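Local coordinates for kelch repeat and BTB domain-containing protein A55 (Vaccinia virus WR, PDB 6I2M) that probably serves as a substrate-specific adapter of CUL3-containing E3 ubiquitin ligases, directing host proteins to ubiquitination and proteasomal degradation, at residues Leu84-Asp89 against Thr108-Tyr113. Numbering follows the deposited sequence.
Sequences LSLTND and TECENY
Leu86 lies between Tyr113 and Glu109 of helix 104-116, and tracing it outward illustrates how one leucine of a loop can meet several residues of a helix along its length. Its CB sits over one face of the Tyr113 ring, a CH-pi contact 3.8 Å from the centroid and 14° off the ring normal, displaced toward the rim on the CD2 side. Beyond CB, the chain runs along the helix instead of following the ring: with CG anti to the carbonyl carbon (chi1 -55°), the two methyls reach the preceding turn. CD1 meets the carboxylate oxygen OE1 of Glu109 at 3.6 Å and, a little farther off, its CG; CD2 rests 4.0 Å from the SG of Cys110, close to the backbone O of Glu109. Leu84 approaches the same turn, its CB 3.5 Å from Glu109 OE1 and its CD2 beside that sulfur, so both leucines meet Glu109 OE1 and Cys110 SG.

Glu109 extends from the helix, and its carboxylate is held at OE2 by hydrogen bonds from Tyr78 OH and from the N of Met1 of the second subunit, while OE1 faces the leucines. That amino group, if protonated, would probably favour the ionised acid. In Tyr113, CG anti to its own N (chi1 -173°) points the ring at the loop, crosswise to the backbone of Leu86-Asn88. This carries OH to 3.2 Å from Leu86 O and 3.6 Å from Thr87 CA, with Asn88 N near the ring plane at the edge. Helix 91-101 contributes Val91 to Leu86 and Tyr113, and Ile94 and Leu95 to Cys110.

Here the linker between helices 69-79 and 91-101 runs alongside helix 104-116, in the same direction, an arrangement belonging to the helical part of the BTB/POZ fold.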
# COMPACT_ATOMS: atom_id res chain seq x y z
N LEU A 84 -12.22 -6.93 -4.74
CA LEU A 84 -13.40 -6.84 -5.59
C LEU A 84 -14.24 -8.13 -5.59
O LEU A 84 -13.74 -9.19 -5.98
CB LEU A 84 -13.00 -6.43 -7.02
CG LEU A 84 -14.00 -5.60 -7.83
CD1 LEU A 84 -14.14 -4.18 -7.26
CD2 LEU A 84 -13.57 -5.50 -9.27
N SER A 85 -15.50 -8.02 -5.13
CA SER A 85 -16.45 -9.14 -5.07
C SER A 85 -17.15 -9.28 -6.43
O SER A 85 -18.29 -8.84 -6.61
CB SER A 85 -17.45 -8.93 -3.93
OG SER A 85 -16.80 -8.82 -2.68
N LEU A 86 -16.43 -9.86 -7.40
CA LEU A 86 -16.86 -10.05 -8.78
C LEU A 86 -18.00 -11.07 -8.94
O LEU A 86 -17.89 -12.19 -8.44
CB LEU A 86 -15.67 -10.45 -9.67
CG LEU A 86 -14.45 -9.53 -9.66
CD1 LEU A 86 -13.18 -10.30 -9.34
CD2 LEU A 86 -14.29 -8.82 -10.98
N THR A 87 -19.07 -10.67 -9.65
CA THR A 87 -20.24 -11.49 -9.99
C THR A 87 -20.65 -11.21 -11.44
O THR A 87 -20.51 -10.07 -11.90
CB THR A 87 -21.42 -11.29 -9.01
OG1 THR A 87 -21.68 -9.89 -8.84
CG2 THR A 87 -21.20 -11.96 -7.67
N ASN A 88 -21.17 -12.23 -12.15
CA ASN A 88 -21.58 -12.20 -13.56
C ASN A 88 -22.46 -10.99 -13.96
O ASN A 88 -22.40 -10.56 -15.11
CB ASN A 88 -22.29 -13.51 -13.94
CG ASN A 88 -22.57 -13.68 -15.41
OD1 ASN A 88 -21.66 -13.68 -16.25
ND2 ASN A 88 -23.84 -13.83 -15.76
N ASP A 89 -23.25 -10.45 -13.01
CA ASP A 89 -24.15 -9.32 -13.27
C ASP A 89 -23.48 -7.94 -13.18
O ASP A 89 -23.82 -7.06 -13.98
CB ASP A 89 -25.38 -9.38 -12.35
CG ASP A 89 -26.24 -10.62 -12.57
OD1 ASP A 89 -26.90 -10.71 -13.63
OD2 ASP A 89 -26.26 -11.49 -11.67
N THR A 108 -7.69 -5.71 -15.65
CA THR A 108 -7.17 -7.07 -15.80
C THR A 108 -8.00 -8.08 -15.01
O THR A 108 -8.37 -9.11 -15.56
CB THR A 108 -5.66 -7.14 -15.49
OG1 THR A 108 -5.40 -6.56 -14.21
CG2 THR A 108 -4.80 -6.48 -16.56
N GLU A 109 -8.31 -7.77 -13.73
CA GLU A 109 -9.11 -8.62 -12.83
C GLU A 109 -10.53 -8.88 -13.38
O GLU A 109 -11.05 -9.98 -13.22
CB GLU A 109 -9.16 -8.03 -11.41
CG GLU A 109 -9.51 -9.05 -10.34
CD GLU A 109 -9.37 -8.56 -8.91
OE1 GLU A 109 -10.41 -8.37 -8.24
OE2 GLU A 109 -8.22 -8.38 -8.45
N CYS A 110 -11.13 -7.87 -14.05
CA CYS A 110 -12.46 -7.97 -14.65
C CYS A 110 -12.43 -8.80 -15.93
O CYS A 110 -13.28 -9.67 -16.09
CB CYS A 110 -13.06 -6.59 -14.89
SG CYS A 110 -13.63 -5.75 -13.39
N GLU A 111 -11.44 -8.55 -16.82
CA GLU A 111 -11.25 -9.28 -18.08
C GLU A 111 -10.98 -10.76 -17.83
O GLU A 111 -11.57 -11.60 -18.51
CB GLU A 111 -10.12 -8.66 -18.93
CG GLU A 111 -10.55 -7.46 -19.74
CD GLU A 111 -9.54 -6.94 -20.75
OE1 GLU A 111 -8.33 -6.95 -20.46
OE2 GLU A 111 -9.98 -6.51 -21.85
N ASN A 112 -10.12 -11.08 -16.84
CA ASN A 112 -9.77 -12.45 -16.45
C ASN A 112 -10.98 -13.22 -15.93
O ASN A 112 -11.09 -14.41 -16.21
CB ASN A 112 -8.62 -12.47 -15.44
CG ASN A 112 -7.27 -12.07 -15.98
OD1 ASN A 112 -7.04 -11.96 -17.19
ND2 ASN A 112 -6.33 -11.83 -15.08
N TYR A 113 -11.88 -12.54 -15.19
CA TYR A 113 -13.11 -13.13 -14.63
C TYR A 113 -14.11 -13.43 -15.76
O TYR A 113 -14.76 -14.48 -15.71
CB TYR A 113 -13.74 -12.18 -13.59
CG TYR A 113 -14.92 -12.77 -12.84
CD1 TYR A 113 -16.22 -12.59 -13.31
CD2 TYR A 113 -14.74 -13.46 -11.65
CE1 TYR A 113 -17.31 -13.12 -12.62
CE2 TYR A 113 -15.83 -13.99 -10.95
CZ TYR A 113 -17.11 -13.82 -11.44
OH TYR A 113 -18.19 -14.34 -10.76